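Local coordinates for protein 2-oxo-1,2-dihydroquinoline 8-monooxygenase, oxygenase component (Pseudomonas putida, PDB 1Z02) that probably catalyses the 8-hydroxylation of 2-oxo-1,2-dihydroquinoline, using a Rieske [2Fe-2S] cluster and a separate mononuclear iron, at residues W38-H43 and R406-P411; V136-V141 and F151-D156; L169-P174 and S295-G300; Q314-V319 and Y328-V333. All blocks are in the same frame, centred on the assembly; numbering follows the deposited sequence.

Contact 1: W38-H43 and R406-P411; sequences WGFINH and RGIAKP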
# COMPACT_ATOMS: atom_id res chain seq x y z
N TRP A 38 2.65 5.95 -18.79
CA TRP A 38 1.20 5.80 -18.78
C TRP A 38 0.62 5.35 -20.12
O TRP A 38 -0.58 5.12 -20.24
CB TRP A 38 0.54 7.11 -18.36
CG TRP A 38 0.70 7.39 -16.90
CD1 TRP A 38 1.79 7.93 -16.28
CD2 TRP A 38 -0.25 7.11 -15.87
NE1 TRP A 38 1.58 8.00 -14.93
CE2 TRP A 38 0.34 7.50 -14.65
CE3 TRP A 38 -1.53 6.55 -15.86
CZ2 TRP A 38 -0.33 7.36 -13.42
CZ3 TRP A 38 -2.19 6.41 -14.64
CH2 TRP A 38 -1.59 6.82 -13.44
N GLY A 39 1.49 5.22 -21.11
CA GLY A 39 1.07 4.77 -22.43
C GLY A 39 0.95 5.84 -23.50
O GLY A 39 1.00 7.04 -23.22
N PHE A 40 0.80 5.39 -24.74
CA PHE A 40 0.65 6.30 -25.88
C PHE A 40 -0.84 6.53 -26.06
O PHE A 40 -1.61 5.58 -26.25
CB PHE A 40 1.26 5.67 -27.14
CG PHE A 40 2.77 5.59 -27.12
CD1 PHE A 40 3.42 4.39 -27.36
CD2 PHE A 40 3.53 6.73 -26.87
CE1 PHE A 40 4.81 4.32 -27.34
CE2 PHE A 40 4.93 6.66 -26.85
CZ PHE A 40 5.57 5.46 -27.09
N ILE A 41 -1.26 7.78 -25.98
CA ILE A 41 -2.67 8.10 -26.12
C ILE A 41 -2.99 8.48 -27.56
O ILE A 41 -2.08 8.76 -28.34
CB ILE A 41 -3.06 9.23 -25.13
CG1 ILE A 41 -4.58 9.24 -24.92
CG2 ILE A 41 -2.56 10.57 -25.64
CD1 ILE A 41 -5.02 10.11 -23.77
N ASN A 42 -4.27 8.49 -27.90
CA ASN A 42 -4.73 8.80 -29.25
C ASN A 42 -4.39 7.61 -30.15
O ASN A 42 -3.85 7.78 -31.24
CB ASN A 42 -4.07 10.07 -29.78
CG ASN A 42 -4.45 11.30 -28.98
OD1 ASN A 42 -3.69 12.26 -28.89
ND2 ASN A 42 -5.64 11.28 -28.40
N HIS A 43 -4.72 6.41 -29.67
CA HIS A 43 -4.48 5.16 -30.38
C HIS A 43 -5.64 4.20 -30.13
O HIS A 43 -6.39 4.37 -29.17
CB HIS A 43 -3.17 4.50 -29.92
CG HIS A 43 -1.95 5.03 -30.60
ND1 HIS A 43 -1.18 6.05 -30.07
CD2 HIS A 43 -1.33 4.66 -31.75
CE1 HIS A 43 -0.16 6.29 -30.87
NE2 HIS A 43 -0.23 5.45 -31.89
N ARG A 406 1.04 8.94 -31.36
CA ARG A 406 0.17 10.10 -31.55
C ARG A 406 -0.00 10.91 -30.27
O ARG A 406 -0.83 11.81 -30.22
CB ARG A 406 -1.22 9.69 -32.05
CG ARG A 406 -1.22 8.91 -33.35
CD ARG A 406 -2.56 8.99 -34.07
NE ARG A 406 -2.61 8.02 -35.16
CZ ARG A 406 -2.90 6.73 -34.99
NH1 ARG A 406 -2.91 5.91 -36.03
NH2 ARG A 406 -3.21 6.26 -33.78
N GLY A 407 0.77 10.58 -29.24
CA GLY A 407 0.65 11.32 -28.00
C GLY A 407 1.10 10.52 -26.79
O GLY A 407 1.03 9.29 -26.78
N ILE A 408 1.57 11.22 -25.77
CA ILE A 408 2.02 10.59 -24.54
C ILE A 408 0.98 10.90 -23.48
O ILE A 408 0.73 12.06 -23.15
CB ILE A 408 3.40 11.15 -24.13
CG1 ILE A 408 4.44 10.75 -25.18
CG2 ILE A 408 3.80 10.63 -22.75
CD1 ILE A 408 5.80 11.35 -24.96
N ALA A 409 0.36 9.85 -22.94
CA ALA A 409 -0.66 10.01 -21.92
C ALA A 409 -0.12 10.68 -20.66
O ALA A 409 1.00 10.43 -20.23
CB ALA A 409 -1.27 8.66 -21.59
N LYS A 410 -0.92 11.56 -20.08
CA LYS A 410 -0.52 12.23 -18.87
C LYS A 410 -0.98 11.40 -17.69
O LYS A 410 -1.92 10.61 -17.80
CB LYS A 410 -1.15 13.61 -18.81
CG LYS A 410 -0.50 14.60 -19.77
CD LYS A 410 -1.33 15.83 -19.84
CE LYS A 410 -0.97 16.68 -21.03
NZ LYS A 410 -2.10 17.62 -21.26
N PRO A 411 -0.32 11.56 -16.53
CA PRO A 411 -0.71 10.80 -15.35
C PRO A 411 -2.17 11.07 -15.01
O PRO A 411 -2.68 12.17 -15.24
CB PRO A 411 0.23 11.32 -14.27
CG PRO A 411 1.45 11.74 -15.05
CD PRO A 411 0.85 12.41 -16.25
O HOH W 1 2.67 8.35 -20.55

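Contact 2: V136-V141 and F151-D156; sequences VTTYPV and FVREDD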
# COMPACT_ATOMS: atom_id res chain seq x y z
N VAL A 136 -19.31 14.91 -21.33
CA VAL A 136 -18.14 14.07 -21.11
C VAL A 136 -17.53 13.65 -22.44
O VAL A 136 -18.19 13.68 -23.48
CB VAL A 136 -18.47 12.80 -20.30
CG1 VAL A 136 -18.88 13.18 -18.89
CG2 VAL A 136 -19.57 12.01 -20.98
N THR A 137 -16.26 13.27 -22.40
CA THR A 137 -15.55 12.86 -23.61
C THR A 137 -16.14 11.59 -24.22
O THR A 137 -16.60 10.69 -23.50
CB THR A 137 -14.05 12.59 -23.30
OG1 THR A 137 -13.49 13.73 -22.62
CG2 THR A 137 -13.27 12.35 -24.59
N THR A 138 -16.14 11.51 -25.55
CA THR A 138 -16.62 10.33 -26.24
C THR A 138 -15.41 9.62 -26.84
O THR A 138 -14.44 10.25 -27.21
CB THR A 138 -17.57 10.66 -27.42
OG1 THR A 138 -16.86 11.41 -28.42
CG2 THR A 138 -18.77 11.46 -26.95
N TYR A 139 -15.48 8.29 -26.92
CA TYR A 139 -14.39 7.53 -27.50
C TYR A 139 -14.91 6.67 -28.65
O TYR A 139 -15.80 5.84 -28.47
CB TYR A 139 -13.73 6.65 -26.43
CG TYR A 139 -13.22 7.46 -25.27
CD1 TYR A 139 -13.98 7.62 -24.11
CD2 TYR A 139 -12.01 8.15 -25.36
CE1 TYR A 139 -13.55 8.45 -23.08
CE2 TYR A 139 -11.58 8.98 -24.33
CZ TYR A 139 -12.36 9.12 -23.20
OH TYR A 139 -11.93 9.95 -22.19
N PRO A 140 -14.36 6.87 -29.86
CA PRO A 140 -14.80 6.11 -31.02
C PRO A 140 -14.68 4.61 -30.79
O PRO A 140 -13.67 4.15 -30.27
CB PRO A 140 -13.86 6.58 -32.13
CG PRO A 140 -13.55 7.98 -31.74
CD PRO A 140 -13.34 7.87 -30.24
N VAL A 141 -15.70 3.86 -31.19
CA VAL A 141 -15.69 2.42 -31.03
C VAL A 141 -15.76 1.72 -32.37
O VAL A 141 -16.49 2.15 -33.28
CB VAL A 141 -16.90 1.94 -30.20
CG1 VAL A 141 -16.94 0.42 -30.16
CG2 VAL A 141 -16.82 2.51 -28.79
N PHE A 151 -10.99 3.90 -29.34
CA PHE A 151 -9.93 4.86 -29.64
C PHE A 151 -9.78 5.75 -28.41
O PHE A 151 -10.56 6.70 -28.22
CB PHE A 151 -10.31 5.71 -30.86
CG PHE A 151 -9.21 6.62 -31.32
CD1 PHE A 151 -8.07 6.10 -31.94
CD2 PHE A 151 -9.28 7.99 -31.12
CE1 PHE A 151 -7.03 6.93 -32.34
CE2 PHE A 151 -8.24 8.84 -31.53
CZ PHE A 151 -7.11 8.30 -32.14
N VAL A 152 -8.80 5.42 -27.57
CA VAL A 152 -8.55 6.18 -26.35
C VAL A 152 -7.79 7.45 -26.71
O VAL A 152 -6.63 7.41 -27.10
CB VAL A 152 -7.73 5.34 -25.34
CG1 VAL A 152 -7.67 6.05 -23.98
CG2 VAL A 152 -8.36 3.96 -25.20
N ARG A 153 -8.46 8.59 -26.56
CA ARG A 153 -7.88 9.87 -26.93
C ARG A 153 -7.94 10.93 -25.84
O ARG A 153 -8.68 10.80 -24.87
CB ARG A 153 -8.59 10.41 -28.18
CG ARG A 153 -10.09 10.51 -27.98
CD ARG A 153 -10.78 11.30 -29.07
NE ARG A 153 -12.23 11.31 -28.90
CZ ARG A 153 -13.07 11.90 -29.75
NH1 ARG A 153 -14.38 11.86 -29.52
NH2 ARG A 153 -12.61 12.52 -30.83
N GLU A 154 -7.16 12.00 -26.03
CA GLU A 154 -7.16 13.11 -25.09
C GLU A 154 -8.47 13.85 -25.33
O GLU A 154 -9.05 13.77 -26.42
CB GLU A 154 -6.00 14.07 -25.38
CG GLU A 154 -4.65 13.41 -25.55
CD GLU A 154 -3.58 14.40 -25.95
OE1 GLU A 154 -3.03 15.09 -25.07
OE2 GLU A 154 -3.30 14.50 -27.16
N ASP A 155 -8.93 14.59 -24.33
CA ASP A 155 -10.18 15.34 -24.41
C ASP A 155 -10.30 16.24 -25.63
O ASP A 155 -11.39 16.42 -26.18
CB ASP A 155 -10.37 16.19 -23.16
CG ASP A 155 -10.59 15.36 -21.91
OD1 ASP A 155 -10.57 15.93 -20.81
OD2 ASP A 155 -10.80 14.14 -22.02
N ASP A 156 -9.18 16.81 -26.07
CA ASP A 156 -9.20 17.73 -27.20
C ASP A 156 -8.83 17.18 -28.59
O ASP A 156 -8.71 17.94 -29.55
CB ASP A 156 -8.31 18.94 -26.89
CG ASP A 156 -6.86 18.56 -26.63
OD1 ASP A 156 -6.05 19.48 -26.34
OD2 ASP A 156 -6.53 17.36 -26.70
O HOH W 2 -14.07 16.25 -24.81
O HOH W 3 -9.65 11.62 -22.63

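Contact 3: L169-P174 and S295-G300; sequences LPFRFP and SVVLPG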
# COMPACT_ATOMS: atom_id res chain seq x y z
N LEU A 169 -3.38 -1.62 -36.22
CA LEU A 169 -3.48 -3.08 -36.21
C LEU A 169 -2.31 -3.62 -37.03
O LEU A 169 -1.83 -2.94 -37.93
CB LEU A 169 -4.82 -3.51 -36.82
CG LEU A 169 -5.80 -4.26 -35.91
CD1 LEU A 169 -5.79 -3.72 -34.53
CD2 LEU A 169 -7.17 -4.24 -36.49
N PRO A 170 -1.84 -4.84 -36.72
CA PRO A 170 -0.71 -5.41 -37.47
C PRO A 170 -0.89 -5.41 -38.99
O PRO A 170 -2.01 -5.27 -39.49
CB PRO A 170 -0.60 -6.82 -36.90
CG PRO A 170 -1.06 -6.64 -35.48
CD PRO A 170 -2.26 -5.73 -35.63
N PHE A 171 0.22 -5.58 -39.71
CA PHE A 171 0.22 -5.62 -41.17
C PHE A 171 -0.67 -6.76 -41.64
O PHE A 171 -0.65 -7.84 -41.05
CB PHE A 171 1.64 -5.83 -41.71
CG PHE A 171 2.66 -4.88 -41.15
CD1 PHE A 171 3.53 -5.29 -40.15
CD2 PHE A 171 2.72 -3.56 -41.60
CE1 PHE A 171 4.46 -4.41 -39.60
CE2 PHE A 171 3.65 -2.67 -41.05
CZ PHE A 171 4.52 -3.09 -40.05
N ARG A 172 -1.44 -6.54 -42.71
CA ARG A 172 -2.34 -7.55 -43.23
C ARG A 172 -1.78 -8.32 -44.42
O ARG A 172 -1.03 -7.76 -45.22
CB ARG A 172 -3.68 -6.91 -43.65
CG ARG A 172 -4.35 -6.12 -42.55
CD ARG A 172 -5.63 -5.47 -43.02
NE ARG A 172 -6.66 -6.44 -43.37
CZ ARG A 172 -7.93 -6.12 -43.65
NH1 ARG A 172 -8.80 -7.07 -43.96
NH2 ARG A 172 -8.32 -4.85 -43.62
N PHE A 173 -2.15 -9.59 -44.51
CA PHE A 173 -1.75 -10.48 -45.61
C PHE A 173 -3.04 -11.08 -46.16
O PHE A 173 -4.01 -11.23 -45.42
CB PHE A 173 -0.84 -11.61 -45.11
CG PHE A 173 0.47 -11.14 -44.56
CD1 PHE A 173 0.61 -10.80 -43.22
CD2 PHE A 173 1.57 -11.00 -45.40
CE1 PHE A 173 1.81 -10.33 -42.72
CE2 PHE A 173 2.79 -10.52 -44.91
CZ PHE A 173 2.90 -10.19 -43.57
N PRO A 174 -3.06 -11.45 -47.45
CA PRO A 174 -1.99 -11.36 -48.44
C PRO A 174 -1.65 -9.96 -48.95
O PRO A 174 -0.69 -9.79 -49.69
CB PRO A 174 -2.49 -12.27 -49.55
CG PRO A 174 -3.95 -12.00 -49.53
CD PRO A 174 -4.28 -12.02 -48.06
N SER A 295 6.19 -9.52 -35.52
CA SER A 295 6.28 -8.12 -35.89
C SER A 295 5.53 -7.33 -34.82
O SER A 295 4.71 -7.89 -34.09
CB SER A 295 5.64 -7.88 -37.27
OG SER A 295 4.30 -8.35 -37.32
N VAL A 296 5.82 -6.04 -34.72
CA VAL A 296 5.15 -5.20 -33.73
C VAL A 296 4.87 -3.81 -34.30
O VAL A 296 5.71 -3.21 -34.98
CB VAL A 296 6.01 -5.09 -32.43
CG1 VAL A 296 7.36 -4.47 -32.74
CG2 VAL A 296 5.26 -4.26 -31.36
N VAL A 297 3.67 -3.31 -34.04
CA VAL A 297 3.25 -2.00 -34.52
C VAL A 297 2.66 -1.17 -33.38
O VAL A 297 2.21 -1.73 -32.37
CB VAL A 297 2.17 -2.12 -35.63
CG1 VAL A 297 2.73 -2.87 -36.83
CG2 VAL A 297 0.94 -2.85 -35.09
N LEU A 298 2.67 0.15 -33.54
CA LEU A 298 2.09 1.03 -32.52
C LEU A 298 0.59 0.71 -32.45
O LEU A 298 -0.02 0.36 -33.45
CB LEU A 298 2.28 2.50 -32.91
CG LEU A 298 3.64 3.14 -32.58
CD1 LEU A 298 3.82 4.47 -33.31
CD2 LEU A 298 3.74 3.34 -31.08
N PRO A 299 -0.02 0.82 -31.26
CA PRO A 299 0.53 1.27 -29.97
C PRO A 299 1.32 0.22 -29.20
O PRO A 299 1.71 0.45 -28.05
CB PRO A 299 -0.72 1.70 -29.21
CG PRO A 299 -1.72 0.70 -29.63
CD PRO A 299 -1.48 0.61 -31.15
N GLY A 300 1.57 -0.92 -29.84
CA GLY A 300 2.30 -2.00 -29.21
C GLY A 300 1.53 -3.29 -29.38
O GLY A 300 1.11 -3.92 -28.40

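Contact 4: Q314-V319 and Y328-V333; sequences QYEWYV and YWEILV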
# COMPACT_ATOMS: atom_id res chain seq x y z
N GLN A 314 -1.40 -15.55 -33.85
CA GLN A 314 -1.55 -15.04 -32.49
C GLN A 314 -1.25 -13.55 -32.41
O GLN A 314 -0.22 -13.08 -32.90
CB GLN A 314 -0.65 -15.78 -31.50
CG GLN A 314 -0.88 -15.35 -30.04
CD GLN A 314 -0.21 -16.28 -29.03
OE1 GLN A 314 -0.19 -17.49 -29.21
NE2 GLN A 314 0.32 -15.70 -27.96
N TYR A 315 -2.17 -12.81 -31.79
CA TYR A 315 -2.02 -11.37 -31.61
C TYR A 315 -2.02 -11.04 -30.13
O TYR A 315 -2.75 -11.66 -29.36
CB TYR A 315 -3.20 -10.62 -32.26
CG TYR A 315 -3.24 -10.70 -33.76
CD1 TYR A 315 -4.27 -11.38 -34.41
CD2 TYR A 315 -2.27 -10.07 -34.54
CE1 TYR A 315 -4.33 -11.42 -35.80
CE2 TYR A 315 -2.32 -10.11 -35.92
CZ TYR A 315 -3.36 -10.79 -36.55
OH TYR A 315 -3.41 -10.84 -37.92
N GLU A 316 -1.20 -10.07 -29.74
CA GLU A 316 -1.15 -9.66 -28.34
C GLU A 316 -1.12 -8.15 -28.19
O GLU A 316 -0.61 -7.42 -29.05
CB GLU A 316 0.08 -10.24 -27.64
CG GLU A 316 0.22 -11.74 -27.70
CD GLU A 316 1.29 -12.26 -26.77
OE1 GLU A 316 2.27 -11.53 -26.51
OE2 GLU A 316 1.16 -13.40 -26.29
N TRP A 317 -1.70 -7.69 -27.09
CA TRP A 317 -1.75 -6.28 -26.75
C TRP A 317 -1.28 -6.23 -25.29
O TRP A 317 -1.41 -7.21 -24.57
CB TRP A 317 -3.17 -5.74 -26.83
CG TRP A 317 -3.65 -5.44 -28.22
CD1 TRP A 317 -3.58 -4.25 -28.87
CD2 TRP A 317 -4.31 -6.35 -29.12
NE1 TRP A 317 -4.15 -4.35 -30.12
CE2 TRP A 317 -4.60 -5.63 -30.30
CE3 TRP A 317 -4.67 -7.70 -29.05
CZ2 TRP A 317 -5.24 -6.21 -31.40
CZ3 TRP A 317 -5.32 -8.29 -30.14
CH2 TRP A 317 -5.60 -7.54 -31.30
N TYR A 318 -0.72 -5.10 -24.90
CA TYR A 318 -0.22 -4.88 -23.54
C TYR A 318 -0.76 -3.49 -23.23
O TYR A 318 -0.03 -2.50 -23.17
CB TYR A 318 1.31 -4.92 -23.53
CG TYR A 318 1.88 -6.03 -24.41
CD1 TYR A 318 2.03 -5.84 -25.78
CD2 TYR A 318 2.18 -7.28 -23.88
CE1 TYR A 318 2.47 -6.88 -26.60
CE2 TYR A 318 2.63 -8.33 -24.70
CZ TYR A 318 2.77 -8.12 -26.06
OH TYR A 318 3.19 -9.14 -26.88
N VAL A 319 -2.08 -3.43 -23.08
CA VAL A 319 -2.79 -2.18 -22.85
C VAL A 319 -2.52 -1.54 -21.50
O VAL A 319 -2.82 -2.12 -20.46
CB VAL A 319 -4.31 -2.38 -23.01
CG1 VAL A 319 -5.01 -1.02 -22.97
CG2 VAL A 319 -4.60 -3.13 -24.34
N TYR A 328 -3.02 -7.64 -20.42
CA TYR A 328 -2.37 -8.48 -21.43
C TYR A 328 -3.37 -9.33 -22.22
O TYR A 328 -4.00 -10.24 -21.68
CB TYR A 328 -1.33 -9.34 -20.72
CG TYR A 328 -0.70 -10.44 -21.55
CD1 TYR A 328 -0.16 -10.19 -22.81
CD2 TYR A 328 -0.59 -11.73 -21.03
CE1 TYR A 328 0.50 -11.19 -23.53
CE2 TYR A 328 0.07 -12.74 -21.73
CZ TYR A 328 0.61 -12.47 -22.98
OH TYR A 328 1.29 -13.47 -23.64
N TRP A 329 -3.49 -9.03 -23.51
CA TRP A 329 -4.40 -9.75 -24.39
C TRP A 329 -3.66 -10.81 -25.20
O TRP A 329 -2.55 -10.58 -25.67
CB TRP A 329 -5.09 -8.79 -25.37
CG TRP A 329 -6.08 -7.87 -24.74
CD1 TRP A 329 -5.83 -6.88 -23.83
CD2 TRP A 329 -7.49 -7.82 -25.00
NE1 TRP A 329 -7.00 -6.22 -23.51
CE2 TRP A 329 -8.03 -6.78 -24.21
CE3 TRP A 329 -8.35 -8.57 -25.82
CZ2 TRP A 329 -9.39 -6.46 -24.23
CZ3 TRP A 329 -9.70 -8.25 -25.84
CH2 TRP A 329 -10.21 -7.21 -25.04
N GLU A 330 -4.29 -11.98 -25.34
CA GLU A 330 -3.76 -13.09 -26.13
C GLU A 330 -4.91 -13.66 -26.94
O GLU A 330 -5.82 -14.23 -26.36
CB GLU A 330 -3.24 -14.22 -25.25
CG GLU A 330 -2.08 -13.92 -24.36
CD GLU A 330 -1.74 -15.10 -23.50
OE1 GLU A 330 -1.27 -16.12 -24.05
OE2 GLU A 330 -1.98 -15.03 -22.28
N ILE A 331 -4.88 -13.51 -28.25
CA ILE A 331 -5.94 -14.09 -29.06
C ILE A 331 -5.38 -14.88 -30.24
O ILE A 331 -4.28 -14.60 -30.73
CB ILE A 331 -6.94 -13.02 -29.62
CG1 ILE A 331 -6.25 -12.13 -30.66
CG2 ILE A 331 -7.53 -12.21 -28.47
CD1 ILE A 331 -7.18 -11.24 -31.43
N LEU A 332 -6.15 -15.87 -30.66
CA LEU A 332 -5.79 -16.71 -31.79
C LEU A 332 -6.90 -16.49 -32.80
O LEU A 332 -8.08 -16.54 -32.46
CB LEU A 332 -5.73 -18.19 -31.39
CG LEU A 332 -4.60 -18.56 -30.43
CD1 LEU A 332 -4.70 -20.01 -30.05
CD2 LEU A 332 -3.27 -18.25 -31.10
N VAL A 333 -6.51 -16.23 -34.04
CA VAL A 333 -7.47 -15.97 -35.10
C VAL A 333 -7.33 -16.98 -36.22
O VAL A 333 -6.22 -17.38 -36.58
CB VAL A 333 -7.26 -14.55 -35.68
CG1 VAL A 333 -8.33 -14.24 -36.71
CG2 VAL A 333 -7.30 -13.50 -34.56

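Contact 1: W38-H43 and R406-P411
Arg406 NH2 is gripped by two acceptors. It donates to Asn42 O at 3.0 Å, meeting a lone pair in the carbonyl plane and staying close to the plane of its own guanidinium, and it forms a salt bridge with Asp168. The same nitrogen lies over one face of the His43 imidazole. A leucine in place of Arg406 would probably leave Asn42 O and the Asp168 carboxylate each without this mate. Further along, the two backbones pair briefly: Ile41 N donates to Gly407 O at 2.9 Å and Ala409 N to Gly39 O at 2.9 Å, framing a single bridge between Phe40 and Ile408. The methyl of Ala409 packs on Ile41, CB to CB 4.0 Å. At the far end Trp38 CG stands anti to the carbonyl carbon (chi1 -73°), which brings the indole against Pro411; Pro411 CA sits over the face, 3.6 Å from the centroid of the five-membered ring, a CH-pi contact. The pairing joins the loop before strand 43-49 to the one that follows helix 392-404, and the first of these passes into a G1 beta bulge, in which Asn42 and His43 both face Val152.

Contact 2: V136-V141 and F151-D156
Arg153 reaches across to Thr138 and holds its carbonyl oxygen side-on with two nitrogens. CG takes the position between the backbone N and the carbonyl carbon (chi1 55°), and from there the chain runs fully extended, delivering the guanidinium edge to its target. Arg153 NE meets Thr138 O at 3.0 Å, nearly along the C=O axis, while Arg153 NH1 reaches the same oxygen at 2.8 Å from above the carbonyl plane; both bonds lie within a few degrees of the guanidinium plane. Thr138 has its OG1 turned toward the same group (chi1 63°), where it accepts a weak, bent bond from NH1. Pro140 CD rests over one guanidinium face, 3.9 Å from Arg153 NE, and the salt bridge of NH2 with Asp159 probably helps fix the rotation.

Nearby, Thr137 OG1 donates to Asp155 OD2 at 2.8 Å, arriving well above the carboxylate plane. The Tyr139 ring turns its edge to the carbonyl oxygens of Phe151 and Arg153. Its hydroxyl donates to a water that in turn donates to Arg153 O and Asp155 OD2. Where the segments run into the hairpin of strands 141-144 and 147-152, Phe151 N donates to Pro140 O at 2.8 Å, and Pro140 CD packs on Phe151 CB at 3.8 Å. The Phe151 ring itself leads away, toward Trp44 and Phe157.

Polar atoms thus do most of the joining: Thr138 O, a neutral acceptor, satisfies Arg153 NE and NH1, while the charges are met by carboxylates, that of Arg153 probably offset by Asp159 and that of Lys81 probably by Asp155.

Contact 3: L169-P174 and S295-G300
With Phe171 CG anti to its carbonyl carbon (chi1 -51°) and Val297 CG1 likewise anti to its own (chi1 -62°), the ring and the methyl are brought together, the two side chains sliding past each other in opposite directions. Val297 CG1 lies over one face of the ring, 4.0 Å from its centroid and 30° off the normal, so it sits a little to one side: its nearest ring atom is Phe171 CE1 at 3.6 Å. This is a CH-pi contact between a branched side chain and an aromatic face. Phe171 also meets the Phe180 ring, the two planes inclined to each other, and touches Pro259.

Strand 293-297 belongs to the large antiparallel sheet of the ring-hydroxylase domain, a member of the Bet v 1-like group, and the 169-174 loop crosses one of its faces. Pro170 and Phe173 of the loop both touch Met303 of the adjacent strand 301-305. Residues on the other side of the strand, Val296 and then Leu298 beyond its end, pack against Trp397 of helix 392-404.

One valine serves two partners, the Phe171 face with CG1 and the Leu169-Pro170 junction with CG2. Val297 CG2 lies 3.8 Å from Pro170 N and also touches the proline ring, Val297 CG2 to Pro170 CG 4.3 Å. Ser295, two residues back on the same strand, brings its OG to the edge of the Phe171 ring, at 4.2 Å from CD1.

Contact 4: Q314-V319 and Y328-V333
Glu316 and Tyr328 meet with carboxylate and ring planes almost perpendicular, 89° apart. The carboxylate lies at the edge of the ring, and Tyr328 OH donates to Glu316 OE2 at 2.7 Å from above the carboxylate plane. Gln314 NE2 donates to the same OE2 at 3.0 Å from the opposite face of that plane, while Tyr318 OH takes the anti lone pair of Glu316 OE1 at 2.6 Å. Three donors thus hold the carboxylate against rotation. An alanine in place of Glu316 would probably leave both tyrosine hydroxyls and the Gln314 amide without the carboxylate they share.

The Tyr318 and Tyr328 rings lie side by side and point the same way, planes 17° apart, but slid so far that they barely overlap. These residues project from one face of an antiparallel beta hairpin, strands 313-320 and 325-335, in the large sheet of the catalytic domain; Tyr315 with Ile331 and Trp317 with Trp329 form its hydrogen-bonded pairs. Tyr328 lies close to the iron site: its side chain is about 7 Å from the iron and about 5 Å from that of the ligand Asp365, and Arg369 makes a cation-pi contact with its ring.

On the other face of the hairpin the meetings are apolar. Ile331 CD1 abuts the edge of the Trp317 ring, 3.7 Å from CZ3, and Val333 CG2 touches the Tyr315 edge, 3.7 Å from CD1.

Overall arrangement
Contact 1 joins residues far apart in the chain, and the other three lie between its two segments in the order contact 2, contact 3, contact 4. Contacts 1 and 2 have centres 12 Å apart and are joined by probable backbone bonds where strand 43-49 begins beside the end of strand 147-152, in a three-stranded sheet with 141-144. Contacts 3 and 4, also 12 Å apart between centres, share the large antiparallel sheet of the catalytic domain and touch where Pro170 meets Tyr315. Contact 1 touches contact 3 through His43 and Pro299, so the small sheet packs against the turn that leaves strand 293-297, tying the Rieske-side sheet to the iron-bearing domain. Only contact 4 approaches the iron site.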